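Local coordinates for DUF4442 domain-containing protein (Pseudomonas aeruginosa, PDB 1SH8) that is of unknown function but adopts the hotdog fold of the PaaI-like thioesterases and is probably a thioesterase that works as a dimer, at residues 33-38 against 98-103; 56-61 against 83-88; 120-125 against 141-146. All blocks are in the same frame, centred on the assembly; numbering follows the deposited sequence.

Contact 1: residues 33-38 against 98-103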
loop_
_atom_site.group_PDB
_atom_site.type_symbol
_atom_site.label_atom_id
_atom_site.label_comp_id
_atom_site.label_asym_id
_atom_site.label_seq_id
_atom_site.Cartn_x
_atom_site.Cartn_y
_atom_site.Cartn_z
ATOM N N PRO A 33 -20.241 14.740 0.462
ATOM C CA PRO A 33 -20.663 13.858 -0.627
ATOM C C PRO A 33 -19.897 14.242 -1.892
ATOM O O PRO A 33 -19.865 15.415 -2.263
ATOM C CB PRO A 33 -22.154 14.158 -0.748
ATOM C CG PRO A 33 -22.544 14.468 0.672
ATOM C CD PRO A 33 -21.402 15.352 1.136
ATOM N N GLY A 34 -19.257 13.265 -2.529
ATOM C CA GLY A 34 -18.520 13.534 -3.752
ATOM C C GLY A 34 -17.163 14.220 -3.650
ATOM O O GLY A 34 -16.528 14.449 -4.672
ATOM N N TYR A 35 -16.711 14.560 -2.446
ATOM C CA TYR A 35 -15.412 15.214 -2.299
ATOM C C TYR A 35 -14.757 14.981 -0.944
ATOM O O TYR A 35 -15.374 15.185 0.100
ATOM C CB TYR A 35 -15.530 16.726 -2.527
ATOM C CG TYR A 35 -14.215 17.453 -2.326
ATOM C CD1 TYR A 35 -13.181 17.341 -3.263
ATOM C CD2 TYR A 35 -13.981 18.204 -1.173
ATOM C CE1 TYR A 35 -11.939 17.957 -3.052
ATOM C CE2 TYR A 35 -12.745 18.822 -0.949
ATOM C CZ TYR A 35 -11.731 18.695 -1.892
ATOM O OH TYR A 35 -10.518 19.308 -1.671
ATOM N N VAL A 36 -13.493 14.563 -0.970
ATOM C CA VAL A 36 -12.743 14.329 0.257
ATOM C C VAL A 36 -11.315 14.835 0.094
ATOM O O VAL A 36 -10.781 14.875 -1.021
ATOM C CB VAL A 36 -12.678 12.813 0.635
ATOM C CG1 VAL A 36 -14.086 12.236 0.741
ATOM C CG2 VAL A 36 -11.851 12.037 -0.391
ATOM N N ARG A 37 -10.717 15.242 1.206
ATOM C CA ARG A 37 -9.329 15.696 1.224
ATOM C C ARG A 37 -8.720 15.155 2.508
ATOM O O ARG A 37 -9.217 15.430 3.602
ATOM C CB ARG A 37 -9.220 17.227 1.197
ATOM C CG ARG A 37 -7.768 17.700 1.159
ATOM C CD ARG A 37 -7.639 19.179 0.822
ATOM N NE ARG A 37 -8.047 20.070 1.906
ATOM C CZ ARG A 37 -9.151 20.811 1.908
ATOM N NH1 ARG A 37 -9.994 20.772 0.883
ATOM N NH2 ARG A 37 -9.392 21.628 2.925
ATOM N N LEU A 38 -7.650 14.379 2.365
ATOM C CA LEU A 38 -6.981 13.768 3.508
ATOM C C LEU A 38 -5.535 14.233 3.619
ATOM O O LEU A 38 -4.938 14.681 2.636
ATOM C CB LEU A 38 -7.001 12.240 3.370
ATOM C CG LEU A 38 -8.313 11.574 2.933
ATOM C CD1 LEU A 38 -8.065 10.078 2.753
ATOM C CD2 LEU A 38 -9.412 11.823 3.961
ATOM N N ARG A 98 -0.741 15.407 1.249
ATOM C CA ARG A 98 -2.193 15.415 1.112
ATOM C C ARG A 98 -2.667 14.845 -0.209
ATOM O O ARG A 98 -1.898 14.684 -1.161
ATOM C CB ARG A 98 -2.753 16.845 1.228
ATOM C CG ARG A 98 -2.481 17.554 2.540
ATOM C CD ARG A 98 -3.317 18.834 2.635
ATOM N NE ARG A 98 -2.977 19.807 1.592
ATOM C CZ ARG A 98 -3.641 20.945 1.385
ATOM N NH1 ARG A 98 -4.685 21.258 2.143
ATOM N NH2 ARG A 98 -3.256 21.779 0.422
ATOM N N VAL A 99 -3.961 14.564 -0.256
ATOM C CA VAL A 99 -4.601 14.051 -1.450
ATOM C C VAL A 99 -6.067 14.465 -1.412
ATOM O O VAL A 99 -6.659 14.604 -0.337
ATOM C CB VAL A 99 -4.531 12.502 -1.520
ATOM C CG1 VAL A 99 -5.358 11.885 -0.395
ATOM C CG2 VAL A 99 -5.036 12.012 -2.878
ATOM N N GLU A 100 -6.641 14.704 -2.584
ATOM C CA GLU A 100 -8.057 15.014 -2.661
ATOM C C GLU A 100 -8.627 14.164 -3.787
ATOM O O GLU A 100 -7.914 13.778 -4.716
ATOM C CB GLU A 100 -8.316 16.518 -2.859
ATOM C CG GLU A 100 -7.708 17.194 -4.060
ATOM C CD GLU A 100 -7.773 18.724 -3.939
ATOM O OE1 GLU A 100 -8.866 19.267 -3.680
ATOM O OE2 GLU A 100 -6.725 19.389 -4.100
ATOM N N ALA A 101 -9.901 13.822 -3.672
ATOM C CA ALA A 101 -10.550 12.983 -4.666
ATOM C C ALA A 101 -12.016 13.359 -4.744
ATOM O O ALA A 101 -12.594 13.818 -3.764
ATOM C CB ALA A 101 -10.409 11.515 -4.277
ATOM N N ARG A 102 -12.617 13.159 -5.909
ATOM C CA ARG A 102 -14.019 13.494 -6.068
ATOM C C ARG A 102 -14.788 12.527 -6.964
ATOM O O ARG A 102 -14.202 11.763 -7.732
ATOM C CB ARG A 102 -14.148 14.926 -6.610
ATOM C CG ARG A 102 -13.500 15.159 -7.967
ATOM C CD ARG A 102 -13.533 16.648 -8.355
ATOM N NE ARG A 102 -12.628 17.464 -7.545
ATOM C CZ ARG A 102 -12.609 18.798 -7.542
ATOM N NH1 ARG A 102 -13.453 19.481 -8.308
ATOM N NH2 ARG A 102 -11.741 19.454 -6.777
ATOM N N LEU A 103 -16.109 12.555 -6.810
ATOM C CA LEU A 103 -17.053 11.758 -7.596
ATOM C C LEU A 103 -18.192 12.728 -7.885
ATOM O O LEU A 103 -18.764 13.290 -6.951
ATOM C CB LEU A 103 -17.611 10.583 -6.787
ATOM C CG LEU A 103 -16.801 9.305 -6.626
ATOM C CD1 LEU A 103 -17.579 8.325 -5.747
ATOM C CD2 LEU A 103 -16.528 8.700 -7.995
#

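Contact 2: residues 56-61 against 83-88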
loop_
_atom_site.group_PDB
_atom_site.type_symbol
_atom_site.label_atom_id
_atom_site.label_comp_id
_atom_site.label_asym_id
_atom_site.label_seq_id
_atom_site.Cartn_x
_atom_site.Cartn_y
_atom_site.Cartn_z
ATOM N N ALA A 56 2.979 4.390 3.847
ATOM C CA ALA A 56 2.181 5.517 4.317
ATOM C C ALA A 56 1.612 6.234 3.090
ATOM O O ALA A 56 0.453 6.663 3.093
ATOM C CB ALA A 56 3.039 6.460 5.141
ATOM N N LEU A 57 2.430 6.374 2.044
ATOM C CA LEU A 57 1.974 7.013 0.809
ATOM C C LEU A 57 0.834 6.188 0.218
ATOM O O LEU A 57 -0.178 6.737 -0.223
ATOM C CB LEU A 57 3.129 7.125 -0.192
ATOM C CG LEU A 57 4.168 8.208 0.130
ATOM C CD1 LEU A 57 5.421 8.019 -0.718
ATOM C CD2 LEU A 57 3.544 9.585 -0.117
ATOM N N PHE A 58 0.987 4.869 0.228
ATOM C CA PHE A 58 -0.058 3.999 -0.313
ATOM C C PHE A 58 -1.364 4.172 0.453
ATOM O O PHE A 58 -2.437 4.283 -0.138
ATOM C CB PHE A 58 0.352 2.527 -0.235
ATOM C CG PHE A 58 -0.707 1.586 -0.747
ATOM C CD1 PHE A 58 -0.746 1.215 -2.091
ATOM C CD2 PHE A 58 -1.693 1.099 0.110
ATOM C CE1 PHE A 58 -1.761 0.369 -2.573
ATOM C CE2 PHE A 58 -2.708 0.259 -0.361
ATOM C CZ PHE A 58 -2.741 -0.106 -1.702
ATOM N N THR A 59 -1.271 4.182 1.779
ATOM C CA THR A 59 -2.456 4.321 2.609
ATOM C C THR A 59 -3.177 5.636 2.315
ATOM O O THR A 59 -4.403 5.666 2.188
ATOM C CB THR A 59 -2.082 4.220 4.101
ATOM O OG1 THR A 59 -1.531 2.922 4.354
ATOM C CG2 THR A 59 -3.306 4.406 4.983
ATOM N N LEU A 60 -2.415 6.718 2.185
ATOM C CA LEU A 60 -3.006 8.020 1.888
ATOM C C LEU A 60 -3.707 8.013 0.530
ATOM O O LEU A 60 -4.803 8.549 0.388
ATOM C CB LEU A 60 -1.926 9.106 1.884
ATOM C CG LEU A 60 -2.427 10.505 1.500
ATOM C CD1 LEU A 60 -3.459 10.973 2.522
ATOM C CD2 LEU A 60 -1.257 11.473 1.437
ATOM N N ALA A 61 -3.063 7.402 -0.463
ATOM C CA ALA A 61 -3.611 7.342 -1.818
ATOM C C ALA A 61 -4.795 6.391 -1.962
ATOM O O ALA A 61 -5.680 6.614 -2.784
ATOM C CB ALA A 61 -2.512 6.943 -2.798
ATOM N N LYS A 83 -9.905 -3.242 -5.753
ATOM C CA LYS A 83 -9.585 -4.395 -6.597
ATOM C C LYS A 83 -8.129 -4.408 -7.046
ATOM O O LYS A 83 -7.468 -5.445 -7.014
ATOM C CB LYS A 83 -10.489 -4.417 -7.832
ATOM C CG LYS A 83 -11.981 -4.495 -7.533
ATOM C CD LYS A 83 -12.315 -5.648 -6.599
ATOM C CE LYS A 83 -11.912 -6.993 -7.188
ATOM N NZ LYS A 83 -12.229 -8.118 -6.256
ATOM N N GLU A 84 -7.649 -3.261 -7.513
ATOM C CA GLU A 84 -6.260 -3.134 -7.935
ATOM C C GLU A 84 -5.844 -1.685 -7.888
ATOM O O GLU A 84 -6.679 -0.784 -7.967
ATOM C CB GLU A 84 -6.021 -3.739 -9.323
ATOM C CG GLU A 84 -7.129 -3.580 -10.323
ATOM C CD GLU A 84 -6.901 -4.440 -11.566
ATOM O OE1 GLU A 84 -6.904 -5.690 -11.453
ATOM O OE2 GLU A 84 -6.713 -3.868 -12.655
ATOM N N MET A 85 -4.547 -1.459 -7.735
ATOM C CA MET A 85 -4.047 -0.103 -7.621
ATOM C C MET A 85 -2.580 -0.018 -7.993
ATOM O O MET A 85 -1.787 -0.904 -7.664
ATOM C CB MET A 85 -4.251 0.387 -6.182
ATOM C CG MET A 85 -3.802 1.817 -5.900
ATOM S SD MET A 85 -4.297 2.390 -4.231
ATOM C CE MET A 85 -5.912 1.958 -4.177
ATOM N N THR A 86 -2.243 1.056 -8.698
ATOM C CA THR A 86 -0.880 1.333 -9.108
ATOM C C THR A 86 -0.486 2.630 -8.418
ATOM O O THR A 86 -1.260 3.590 -8.416
ATOM C CB THR A 86 -0.787 1.530 -10.634
ATOM O OG1 THR A 86 -1.086 0.291 -11.289
ATOM C CG2 THR A 86 0.615 1.998 -11.034
ATOM N N LEU A 87 0.701 2.644 -7.814
ATOM C CA LEU A 87 1.213 3.833 -7.128
ATOM C C LEU A 87 2.572 4.164 -7.735
ATOM O O LEU A 87 3.486 3.346 -7.687
ATOM C CB LEU A 87 1.366 3.567 -5.626
ATOM C CG LEU A 87 1.887 4.732 -4.770
ATOM C CD1 LEU A 87 0.944 5.932 -4.877
ATOM C CD2 LEU A 87 2.014 4.286 -3.317
ATOM N N ARG A 88 2.696 5.352 -8.322
ATOM C CA ARG A 88 3.945 5.769 -8.954
ATOM C C ARG A 88 4.637 6.816 -8.086
ATOM O O ARG A 88 4.047 7.835 -7.735
ATOM C CB ARG A 88 3.658 6.344 -10.348
ATOM C CG ARG A 88 2.803 5.438 -11.238
ATOM C CD ARG A 88 2.522 6.085 -12.593
ATOM N NE ARG A 88 1.324 5.535 -13.232
ATOM C CZ ARG A 88 1.272 4.380 -13.893
ATOM N NH1 ARG A 88 2.354 3.626 -14.026
ATOM N NH2 ARG A 88 0.120 3.972 -14.413
#

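Contact 3: residues 120-125 against 141-146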
loop_
_atom_site.group_PDB
_atom_site.type_symbol
_atom_site.label_atom_id
_atom_site.label_comp_id
_atom_site.label_asym_id
_atom_site.label_seq_id
_atom_site.Cartn_x
_atom_site.Cartn_y
_atom_site.Cartn_z
ATOM N N LYS A 120 -23.120 -4.942 -7.539
ATOM C CA LYS A 120 -21.790 -4.341 -7.538
ATOM C C LYS A 120 -21.638 -3.336 -8.676
ATOM O O LYS A 120 -22.324 -3.427 -9.705
ATOM C CB LYS A 120 -20.708 -5.416 -7.666
ATOM C CG LYS A 120 -20.688 -6.122 -9.010
ATOM C CD LYS A 120 -19.568 -7.152 -9.065
ATOM C CE LYS A 120 -19.528 -7.860 -10.412
ATOM N NZ LYS A 120 -18.390 -8.820 -10.489
ATOM N N ALA A 121 -20.735 -2.379 -8.477
ATOM C CA ALA A 121 -20.456 -1.334 -9.458
ATOM C C ALA A 121 -19.029 -0.863 -9.227
ATOM O O ALA A 121 -18.609 -0.702 -8.082
ATOM C CB ALA A 121 -21.419 -0.178 -9.278
ATOM N N GLU A 122 -18.285 -0.637 -10.304
ATOM C CA GLU A 122 -16.897 -0.198 -10.178
ATOM C C GLU A 122 -16.717 1.300 -10.366
ATOM O O GLU A 122 -17.420 1.931 -11.149
ATOM C CB GLU A 122 -16.002 -0.861 -11.231
ATOM C CG GLU A 122 -16.026 -2.369 -11.335
ATOM C CD GLU A 122 -15.126 -2.854 -12.470
ATOM O OE1 GLU A 122 -15.021 -2.134 -13.495
ATOM O OE2 GLU A 122 -14.534 -3.947 -12.347
ATOM N N TYR A 123 -15.758 1.863 -9.641
ATOM C CA TYR A 123 -15.412 3.267 -9.807
ATOM C C TYR A 123 -13.895 3.358 -9.657
ATOM O O TYR A 123 -13.286 2.617 -8.880
ATOM C CB TYR A 123 -16.153 4.184 -8.811
ATOM C CG TYR A 123 -15.919 3.942 -7.332
ATOM C CD1 TYR A 123 -15.006 4.717 -6.608
ATOM C CD2 TYR A 123 -16.657 2.982 -6.643
ATOM C CE1 TYR A 123 -14.842 4.541 -5.228
ATOM C CE2 TYR A 123 -16.500 2.794 -5.266
ATOM C CZ TYR A 123 -15.595 3.576 -4.566
ATOM O OH TYR A 123 -15.459 3.386 -3.207
ATOM N N SER A 124 -13.275 4.229 -10.443
ATOM C CA SER A 124 -11.830 4.386 -10.382
ATOM C C SER A 124 -11.452 5.793 -9.943
ATOM O O SER A 124 -12.245 6.732 -10.068
ATOM C CB SER A 124 -11.209 4.089 -11.748
ATOM O OG SER A 124 -11.744 4.946 -12.741
ATOM N N LEU A 125 -10.242 5.925 -9.407
ATOM C CA LEU A 125 -9.733 7.216 -8.966
ATOM C C LEU A 125 -8.284 7.324 -9.435
ATOM O O LEU A 125 -7.512 6.369 -9.313
ATOM C CB LEU A 125 -9.785 7.335 -7.434
ATOM C CG LEU A 125 -11.150 7.243 -6.734
ATOM C CD1 LEU A 125 -10.956 7.240 -5.218
ATOM C CD2 LEU A 125 -12.029 8.411 -7.150
ATOM N N ALA A 141 -3.506 5.263 -9.371
ATOM C CA ALA A 141 -4.641 4.913 -10.219
ATOM C C ALA A 141 -5.205 3.665 -9.547
ATOM O O ALA A 141 -4.479 2.686 -9.348
ATOM C CB ALA A 141 -4.179 4.601 -11.645
ATOM N N ALA A 142 -6.484 3.694 -9.184
ATOM C CA ALA A 142 -7.079 2.554 -8.495
ATOM C C ALA A 142 -8.495 2.215 -8.934
ATOM O O ALA A 142 -9.259 3.093 -9.339
ATOM C CB ALA A 142 -7.069 2.811 -7.003
ATOM N N LEU A 143 -8.831 0.932 -8.832
ATOM C CA LEU A 143 -10.155 0.436 -9.189
ATOM C C LEU A 143 -10.819 -0.092 -7.929
ATOM O O LEU A 143 -10.266 -0.952 -7.240
ATOM C CB LEU A 143 -10.056 -0.698 -10.216
ATOM C CG LEU A 143 -11.375 -1.327 -10.684
ATOM C CD1 LEU A 143 -12.225 -0.296 -11.426
ATOM C CD2 LEU A 143 -11.079 -2.510 -11.587
ATOM N N TYR A 144 -12.003 0.435 -7.637
ATOM C CA TYR A 144 -12.781 0.038 -6.471
ATOM C C TYR A 144 -14.093 -0.554 -6.931
ATOM O O TYR A 144 -14.539 -0.332 -8.056
ATOM C CB TYR A 144 -13.105 1.251 -5.594
ATOM C CG TYR A 144 -11.900 1.930 -5.013
ATOM C CD1 TYR A 144 -11.377 1.530 -3.780
ATOM C CD2 TYR A 144 -11.257 2.959 -5.706
ATOM C CE1 TYR A 144 -10.234 2.142 -3.250
ATOM C CE2 TYR A 144 -10.116 3.576 -5.187
ATOM C CZ TYR A 144 -9.613 3.158 -3.960
ATOM O OH TYR A 144 -8.476 3.746 -3.458
ATOM N N GLN A 145 -14.722 -1.293 -6.033
ATOM C CA GLN A 145 -16.008 -1.880 -6.322
ATOM C C GLN A 145 -16.927 -1.516 -5.161
ATOM O O GLN A 145 -16.525 -1.611 -3.998
ATOM C CB GLN A 145 -15.869 -3.397 -6.419
ATOM C CG GLN A 145 -16.705 -4.034 -7.499
ATOM C CD GLN A 145 -16.475 -5.525 -7.578
ATOM O OE1 GLN A 145 -16.836 -6.263 -6.668
ATOM N NE2 GLN A 145 -15.857 -5.973 -8.662
ATOM N N LEU A 146 -18.132 -1.053 -5.479
ATOM C CA LEU A 146 -19.136 -0.738 -4.463
ATOM C C LEU A 146 -19.998 -2.002 -4.492
ATOM O O LEU A 146 -20.545 -2.357 -5.538
ATOM C CB LEU A 146 -19.975 0.480 -4.873
ATOM C CG LEU A 146 -21.061 0.919 -3.886
ATOM C CD1 LEU A 146 -20.418 1.401 -2.585
ATOM C CD2 LEU A 146 -21.902 2.029 -4.507
HETATM O O HOH W 1 -13.429 -5.534 -10.505
#

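Contact 1: residues 33-38 against 98-103
Strand pairing in the antiparallel sheet of a hotdog domain is exemplified by residues 33-38 and 98-103, where Tyr35 to Leu38 run against Arg98 to Arg102 with the strand directions 172° apart. Val36 with Ala101 and Leu38 with Val99 are the hydrogen-bonded pairs; Val36 N reaches Ala101 O at 3.0 Å, and Leu38 N reaches Val99 O at 2.9 Å. The ladder ends at Gly34, whose carbonyl O accepts Leu103 N at 2.9 Å, the donor lying well above the carbonyl plane.

On one face the polar ends of Tyr35, Arg37 and Glu100 are knitted together, while Arg102 NH2 only packs near the Tyr35 ring. Tyr35 has CG anti to its own amide nitrogen (chi1 178°), which lays the ring along the strands and takes its hydroxyl to Glu100. There Tyr35 OH donates to Glu100 OE1 at 2.6 Å, approaching from above the carboxylate plane, with ring and carboxylate turned 55° apart. The same hydroxyl accepts a bond from Arg37 NH1 at 3.0 Å, in the plane of the guanidinium, so two bonds hold the phenol oxygen. Arg37 and Arg98 lie side by side, and Glu29, in salt bridges with Arg37 NE and Arg98 NH1, probably balances the two charges.

The other face is apolar: Val36 CG2 meets Ala101 CB at 4.2 Å, and Leu38 CB meets Val99 CG1 at 4.1 Å. Helix 64-72 covers this side through Ala67, Leu68 and Pro64, and Leu127 and Leu129 of strand 120-130 pack on Val99, while strand 27-32 flanks 35-40 along its other edge.

Contact 2: residues 56-61 against 83-88
Leu87 and Met85 reach from strand 83-88 to two neighbouring points on helix 56-61. Methyl CD2 of Leu87 lodges against the helix backbone at Phe58, 3.7 Å from Phe58 CA, and also sits at the edge of the aromatic ring, near its plane. Its other branch, CD1, extends to Ala61 CB at 4.2 Å, so the forked end of one leucine touches successive turns of the helix.

Met85 makes a Met-aromatic contact with Phe58: SD lies 4.3 Å from the ring centroid, 38° off the ring normal, and comes closest to CE1 at 3.6 Å. Phe58 has CG anti to its amide nitrogen (chi1 179°), which swings the ring off the helix flank to meet the sulfur. In the hotdog fold a helix is wrapped by a curved antiparallel sheet, and here helix 54-62 lies against strand 78-89, their short segments crossing at 126°.

Further out, Met85 rests on Ala142 and Tyr144 of the adjacent strand, and Ala61 and Leu87 both touch Ser140. The strand also pairs antiparallel with its counterpart in the second subunit, carrying the sheet across the interface, while Phe58 stacks on Phe58 of that subunit.

Contact 3: residues 120-125 against 141-146
Tyr123 and Tyr144 form the apolar centre of this beta hairpin, made by strands 120-130 and 136-148 of the hotdog sheet. The methylene CB of Tyr144 sits over one face of the Tyr123 ring, 3.7 Å from its centroid, in a CH-pi contact. The two rings are nearly parallel, with planes 19° apart, but are slid so far past each other that they barely overlap. Tyr123 directs CG between its backbone N and carbonyl carbon (chi1 60°), which folds the ring across the neighbouring strand and under the base of Tyr144. Leu125 comes at about a right angle to the Tyr144 side chain, its CD1 3.8 Å from Tyr144 CE2. At the other end of the pair, Leu146 CB packs beside Tyr123 CE2. This face looks toward the helices: Phe69 and Leu68 of helix 64-72 and Leu111 of helix 105-118 lie against it. Both phenol hydroxyls are hydrogen-bonded to backbone carbonyls beyond the hairpin, Tyr123 OH to Gly65 O and Tyr144 OH to Glu62 O.

Between the strands the ladder is complete but uneven. Tyr123 and Tyr144 are a hydrogen-bonded pair, as are Ala121 with Leu146 and Leu125 with Ala142; Leu146 N to Ala121 O is a short bond of 2.7 Å and almost straight, 175° at the hydrogen.

The opposite face carries Glu122, Ser124, Leu143 and Gln145. Leu143 lies obliquely along one side of Glu122, CD1 against Glu122 CB at 3.8 Å and CD2 near OE2. The aliphatic Lys120 chain passes obliquely over the Gln145 amide, whose OE1 is bonded to Arg147 NH1. One water bridges the polar edge, donating to Glu122 OE2 at 2.7 Å and accepting a weak bond from Gln145 NE2 at 3.1 Å.

Overall arrangement
The three contacts show how a hotdog domain is assembled from sheet and helix, and all belong to that one domain. Their centres lie about 13 to 15 Å apart. Contact 1 spans the chain from strand 35-40 to strand 97-102, and the two segments of contact 2 fall between its own; contact 3 follows in series. Contacts 2 and 3 share a sheet, because strands 78-89 and 136-148 are neighbours, with probable backbone bonds from Thr86 N to Ala141 O and from Lys83 N to Leu143 O. Leu60 on helix 54-62 packs on Leu38 and Val99 of contact 1. Helix 54-62 thus packs on both halves of the curved sheet, while strand 78-89 joins the sheets of the two subunits.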